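Local coordinates for sialidase domain-containing protein (Dyadobacter fermentans, PDB 5HX0) that is of unknown function but carries a BNR-like, sialidase-type beta-propeller domain and may therefore act on or bind glycans, at residues P61-I64 against E70-L73; P369-L374 against V379-Y384. All blocks are in the same frame, centred on the assembly; numbering follows the deposited sequence. Where two conformers were deposited one is given.

Contact 1 (P61-I64 against E70-L73); sequences PSVI and EIVL
Leu73 lies along the strand of Val63 and reaches as far as Pro61, its chain extended with CG anti to the backbone N (chi1 179°). Its CB is 3.8 Å from Ser62 O and 4.0 Å from Val63 CG2. The next atom, CG, comes to 3.5 Å from Ser62 O and close to Val63 CB, and from there the two methyls fan out: CD1 stays near Val63 CB and Pro61 CB, while CD2 meets Pro61 CB at 3.9 Å, so that both reach the proline. On the same face, Val63 and Ile71 stand side by side and point the same way. Their CG2 methyls turn toward each other, and the two CG2 atoms of Val63 and Ile71 come to 3.5 Å, closer than two methyl carbons normally pack.

The axes of the short strand segments 61-64 and 71-73 run antiparallel, at 162°. Ile64 and Val72 form a hydrogen-bonded pair: Ile64 N to Val72 O is 3.0 Å with a nearly straight N-H...O angle of 167°, and Val72 N returns a bond to Ile64 O. Val63 and Leu73 form the adjoining non-hydrogen-bonded pair, where the strands close in and Leu73 CA makes a CA-H...O contact with Ser62 O at 3.3 Å. On the other face, Ile64 CG1 approaches Val72 CB at 4.1 Å, and Ile64 continues onto Leu129 and Gln131 of strand 123-131.

This is the end, next to the turn, of the hairpin of strands 56-65 and 71-79 in a four-stranded blade. Ser62 OG is engaged with Pro127 O and Leu129 N. The reciprocal Ile64-Val72 backbone bonds thus tie the two strands, while aliphatic side chains pack along both faces, that of Val63 turning to Trp370, Val372 and Ser382 of the neighbouring blade.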
loop_
_atom_site.group_PDB
_atom_site.type_symbol
_atom_site.label_atom_id
_atom_site.label_comp_id
_atom_site.label_asym_id
_atom_site.label_seq_id
_atom_site.Cartn_x
_atom_site.Cartn_y
_atom_site.Cartn_z
ATOM N N PRO A 61 5.764 -2.096 17.169
ATOM C CA PRO A 61 6.860 -2.824 16.512
ATOM C C PRO A 61 6.962 -4.285 16.933
ATOM O O PRO A 61 6.533 -4.695 18.020
ATOM C CB PRO A 61 8.102 -2.050 16.964
ATOM C CG PRO A 61 7.728 -1.652 18.433
ATOM C CD PRO A 61 6.234 -1.324 18.348
ATOM N N SER A 62 7.515 -5.094 16.032
ATOM C CA SER A 62 8.078 -6.381 16.415
ATOM C C SER A 62 9.419 -6.509 15.710
ATOM O O SER A 62 9.691 -5.818 14.725
ATOM C CB SER A 62 7.144 -7.559 16.089
ATOM O OG SER A 62 6.950 -7.698 14.705
ATOM N N VAL A 63 10.275 -7.377 16.233
ATOM C CA VAL A 63 11.655 -7.405 15.746
ATOM C C VAL A 63 12.254 -8.797 15.912
ATOM O O VAL A 63 11.990 -9.502 16.896
ATOM C CB VAL A 63 12.486 -6.298 16.446
ATOM C CG1 VAL A 63 12.416 -6.432 17.979
ATOM C CG2 VAL A 63 13.929 -6.316 15.980
ATOM N N ILE A 64 13.043 -9.200 14.906
ATOM C CA ILE A 64 13.771 -10.471 14.881
ATOM C C ILE A 64 15.211 -10.156 14.493
ATOM O O ILE A 64 15.517 -9.059 14.027
ATOM C CB ILE A 64 13.154 -11.466 13.881
ATOM C CG1 ILE A 64 13.185 -10.811 12.491
ATOM C CG2 ILE A 64 11.686 -11.807 14.278
ATOM C CD1 ILE A 64 12.995 -11.745 11.346
ATOM N N GLU A 70 21.378 -9.632 10.373
ATOM C CA GLU A 70 20.517 -8.488 10.111
ATOM C C GLU A 70 19.335 -8.494 11.069
ATOM O O GLU A 70 18.605 -9.483 11.164
ATOM C CB GLU A 70 20.028 -8.511 8.663
ATOM C CG GLU A 70 19.203 -7.281 8.289
ATOM C CD GLU A 70 18.937 -7.248 6.788
ATOM O OE1 GLU A 70 17.964 -7.890 6.337
ATOM O OE2 GLU A 70 19.723 -6.608 6.062
ATOM N N ILE A 71 19.147 -7.384 11.777
ATOM C CA ILE A 71 17.985 -7.176 12.623
ATOM C C ILE A 71 16.890 -6.548 11.773
ATOM O O ILE A 71 17.114 -5.528 11.110
ATOM C CB ILE A 71 18.350 -6.270 13.812
ATOM C CG1 ILE A 71 19.536 -6.863 14.585
ATOM C CG2 ILE A 71 17.130 -6.032 14.723
ATOM C CD1 ILE A 71 20.286 -5.817 15.400
ATOM N N VAL A 72 15.707 -7.151 11.777
ATOM C CA VAL A 72 14.583 -6.671 10.976
ATOM C C VAL A 72 13.475 -6.274 11.937
ATOM O O VAL A 72 12.967 -7.122 12.679
ATOM C CB VAL A 72 14.078 -7.743 9.997
ATOM C CG1 VAL A 72 12.942 -7.141 9.120
ATOM C CG2 VAL A 72 15.216 -8.267 9.149
ATOM N N LEU A 73 13.075 -5.004 11.917
ATOM C CA LEU A 73 11.995 -4.539 12.784
ATOM C C LEU A 73 10.817 -4.082 11.931
ATOM O O LEU A 73 10.960 -3.178 11.096
ATOM C CB LEU A 73 12.473 -3.420 13.721
ATOM C CG LEU A 73 11.438 -2.799 14.682
ATOM C CD1 LEU A 73 12.153 -2.201 15.910
ATOM C CD2 LEU A 73 10.589 -1.713 14.031
#

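Contact 2 (P369-L374 against V379-Y384); sequences PWAVQL and VLVSYY
Trp370 and Ser382 are a hydrogen-bonded pair joined by three bonds. Trp370 N donates to Ser382 O at 2.8 Å, and Trp370 O is gripped twice in return. Ser382 N approaches it from above the carbonyl plane, whereas Ser382 OG, 2.9 Å from Trp370 O, lies in that plane on a lone pair. The serine hydroxyl is placed there by a chi1 of 75°, which sets OG between its own backbone N and carbonyl carbon. Two residues along, Val372 and Leu380 exchange a second pair of backbone bonds, both 2.9 Å between N and O. Between these pairs, Ala371 CA makes a CA-H...O contact with Leu380 O at 3.1 Å.

Apolar contacts divide between the two faces. On that of Ala371 and Val381, the Ala371 CB methyl touches two valines of the other strand, 3.9 Å from Val379 CG1 and a little farther from Val381 CG2; Val381 CG1 touches CB of Pro369. Nearby, Gln373 brings its amide across Val379, with NE2 3.5 Å from the CG2 methyl; the polar end is held by Asp375 O. On the opposite face, Leu380 CB is shared by Val372 CG1 and by the isobutyl group of Leu374, whose CD1 lies 4.0 Å from it. With CG of Trp370 anti to the backbone N (chi1 -162°), the indole is carried off the hairpin onto Ser62 and Val63, and His315 meets it with the ring planes at about 30°.

Strands 367-375 and 378-385 form a hairpin within a four-stranded sheet that strand 42-51 completes, consistent with a propeller blade closed by both chain ends. Strand 393-401 continues the sheet beyond Val379 to Tyr383, strand 324-330 packs Leu325 against Ala371, Val379 and Val381, and strand 56-65 lies against Trp370 and Ser382.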
loop_
_atom_site.group_PDB
_atom_site.type_symbol
_atom_site.label_atom_id
_atom_site.label_comp_id
_atom_site.label_asym_id
_atom_site.label_seq_id
_atom_site.Cartn_x
_atom_site.Cartn_y
_atom_site.Cartn_z
ATOM N N PRO A 369 6.173 -2.900 23.700
ATOM C CA PRO A 369 7.578 -3.291 23.531
ATOM C C PRO A 369 7.735 -4.705 22.981
ATOM O O PRO A 369 6.879 -5.578 23.135
ATOM C CB PRO A 369 8.170 -3.164 24.945
ATOM C CG PRO A 369 6.982 -3.423 25.845
ATOM C CD PRO A 369 5.804 -2.796 25.123
ATOM N N TRP A 370 8.889 -4.919 22.359
ATOM C CA TRP A 370 9.246 -6.195 21.752
ATOM C C TRP A 370 10.764 -6.295 21.782
ATOM O O TRP A 370 11.446 -5.417 21.244
ATOM C CB TRP A 370 8.707 -6.270 20.308
ATOM C CG TRP A 370 8.637 -7.659 19.730
ATOM C CD1 TRP A 370 9.684 -8.490 19.440
ATOM C CD2 TRP A 370 7.447 -8.364 19.367
ATOM N NE1 TRP A 370 9.207 -9.687 18.903
ATOM C CE2 TRP A 370 7.835 -9.622 18.851
ATOM C CE3 TRP A 370 6.084 -8.042 19.402
ATOM C CZ2 TRP A 370 6.902 -10.555 18.372
ATOM C CZ3 TRP A 370 5.173 -8.964 18.938
ATOM C CH2 TRP A 370 5.579 -10.205 18.428
ATOM N N ALA A 371 11.295 -7.337 22.418
ATOM C CA ALA A 371 12.733 -7.432 22.643
ATOM C C ALA A 371 13.373 -8.445 21.704
ATOM O O ALA A 371 12.735 -9.407 21.261
ATOM C CB ALA A 371 13.043 -7.810 24.093
ATOM N N VAL A 372 14.655 -8.233 21.422
ATOM C CA VAL A 372 15.441 -9.156 20.612
ATOM C C VAL A 372 16.848 -9.222 21.187
ATOM O O VAL A 372 17.386 -8.218 21.668
ATOM C CB VAL A 372 15.451 -8.729 19.121
ATOM C CG1 VAL A 372 16.064 -7.356 18.979
ATOM C CG2 VAL A 372 16.212 -9.764 18.285
ATOM N N GLN A 373 17.445 -10.408 21.151
ATOM C CA GLN A 373 18.810 -10.584 21.642
ATOM C C GLN A 373 19.770 -10.027 20.600
ATOM O O GLN A 373 19.731 -10.444 19.438
ATOM C CB GLN A 373 19.094 -12.061 21.905
ATOM C CG GLN A 373 20.331 -12.326 22.759
ATOM C CD GLN A 373 20.061 -12.082 24.230
ATOM O OE1 GLN A 373 19.002 -12.453 24.743
ATOM N NE2 GLN A 373 21.004 -11.434 24.911
ATOM N N LEU A 374 20.620 -9.087 21.004
ATOM C CA LEU A 374 21.633 -8.559 20.092
ATOM C C LEU A 374 22.868 -9.456 20.040
ATOM O O LEU A 374 23.377 -9.777 18.957
ATOM C CB LEU A 374 22.024 -7.136 20.510
ATOM C CG LEU A 374 20.908 -6.105 20.366
ATOM C CD1 LEU A 374 21.389 -4.703 20.792
ATOM C CD2 LEU A 374 20.361 -6.102 18.947
ATOM N N VAL A 379 20.524 -6.962 24.950
ATOM C CA VAL A 379 19.164 -7.086 24.434
ATOM C C VAL A 379 18.689 -5.709 23.991
ATOM O O VAL A 379 18.894 -4.717 24.697
ATOM C CB VAL A 379 18.210 -7.639 25.515
ATOM C CG1 VAL A 379 16.764 -7.543 25.060
ATOM C CG2 VAL A 379 18.563 -9.081 25.874
ATOM N N LEU A 380 18.014 -5.651 22.846
ATOM C CA LEU A 380 17.296 -4.446 22.435
ATOM C C LEU A 380 15.826 -4.607 22.791
ATOM O O LEU A 380 15.178 -5.559 22.347
ATOM C CB LEU A 380 17.443 -4.203 20.933
ATOM C CG LEU A 380 16.510 -3.144 20.348
ATOM C CD1 LEU A 380 16.901 -1.773 20.873
ATOM C CD2 LEU A 380 16.539 -3.184 18.829
ATOM N N VAL A 381 15.308 -3.715 23.621
ATOM C CA VAL A 381 13.867 -3.650 23.868
ATOM C C VAL A 381 13.350 -2.534 22.971
ATOM O O VAL A 381 13.544 -1.353 23.267
ATOM C CB VAL A 381 13.538 -3.384 25.339
ATOM C CG1 VAL A 381 12.006 -3.388 25.537
ATOM C CG2 VAL A 381 14.240 -4.412 26.243
ATOM N N SER A 382 12.709 -2.897 21.859
ATOM C CA SER A 382 12.075 -1.884 21.035
ATOM C C SER A 382 10.653 -1.615 21.523
ATOM O O SER A 382 10.057 -2.411 22.250
ATOM C CB SER A 382 12.042 -2.322 19.559
ATOM O OG SER A 382 11.034 -3.315 19.360
ATOM N N TYR A 383 10.111 -0.469 21.116
ATOM C CA TYR A 383 8.758 -0.047 21.471
ATOM C C TYR A 383 8.436 1.148 20.590
ATOM O O TYR A 383 9.302 1.641 19.866
ATOM C CB TYR A 383 8.617 0.303 22.968
ATOM C CG TYR A 383 9.794 1.070 23.532
ATOM C CD1 TYR A 383 9.867 2.462 23.419
ATOM C CD2 TYR A 383 10.848 0.399 24.163
ATOM C CE1 TYR A 383 10.957 3.165 23.932
ATOM C CE2 TYR A 383 11.935 1.103 24.687
ATOM C CZ TYR A 383 11.983 2.477 24.553
ATOM O OH TYR A 383 13.058 3.163 25.059
ATOM N N TYR A 384 7.178 1.592 20.613
ATOM C CA TYR A 384 6.914 2.895 20.028
ATOM C C TYR A 384 6.666 3.885 21.155
ATOM O O TYR A 384 6.430 3.509 22.315
ATOM C CB TYR A 384 5.766 2.880 18.987
ATOM C CG TYR A 384 4.341 2.973 19.522
ATOM C CD1 TYR A 384 3.742 1.882 20.143
ATOM C CD2 TYR A 384 3.576 4.143 19.352
ATOM C CE1 TYR A 384 2.413 1.946 20.619
ATOM C CE2 TYR A 384 2.242 4.220 19.835
ATOM C CZ TYR A 384 1.673 3.104 20.464
ATOM O OH TYR A 384 0.366 3.148 20.949
#

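How the contacts relate
Contacts 1 and 2 are hairpins from two sheets that pack face to face, their centres about 8 Å apart and on the same side of the chain's centre. Trp370 is the main bridge: its ring atom CD2 lies 3.4 Å from Ser62 CB, and its CB lies 3.5 Å from Pro61 O. Farther along, Ile71 CD1 meets Leu374 CD2 at 3.6 Å, while Ser382 receives Pro61, Val63 and Leu73. Contact 1 closes early in the sequence and contact 2 forms near the C-terminus, so their packing brings distant parts of the chain together, consistent with ring closure in a beta-propeller.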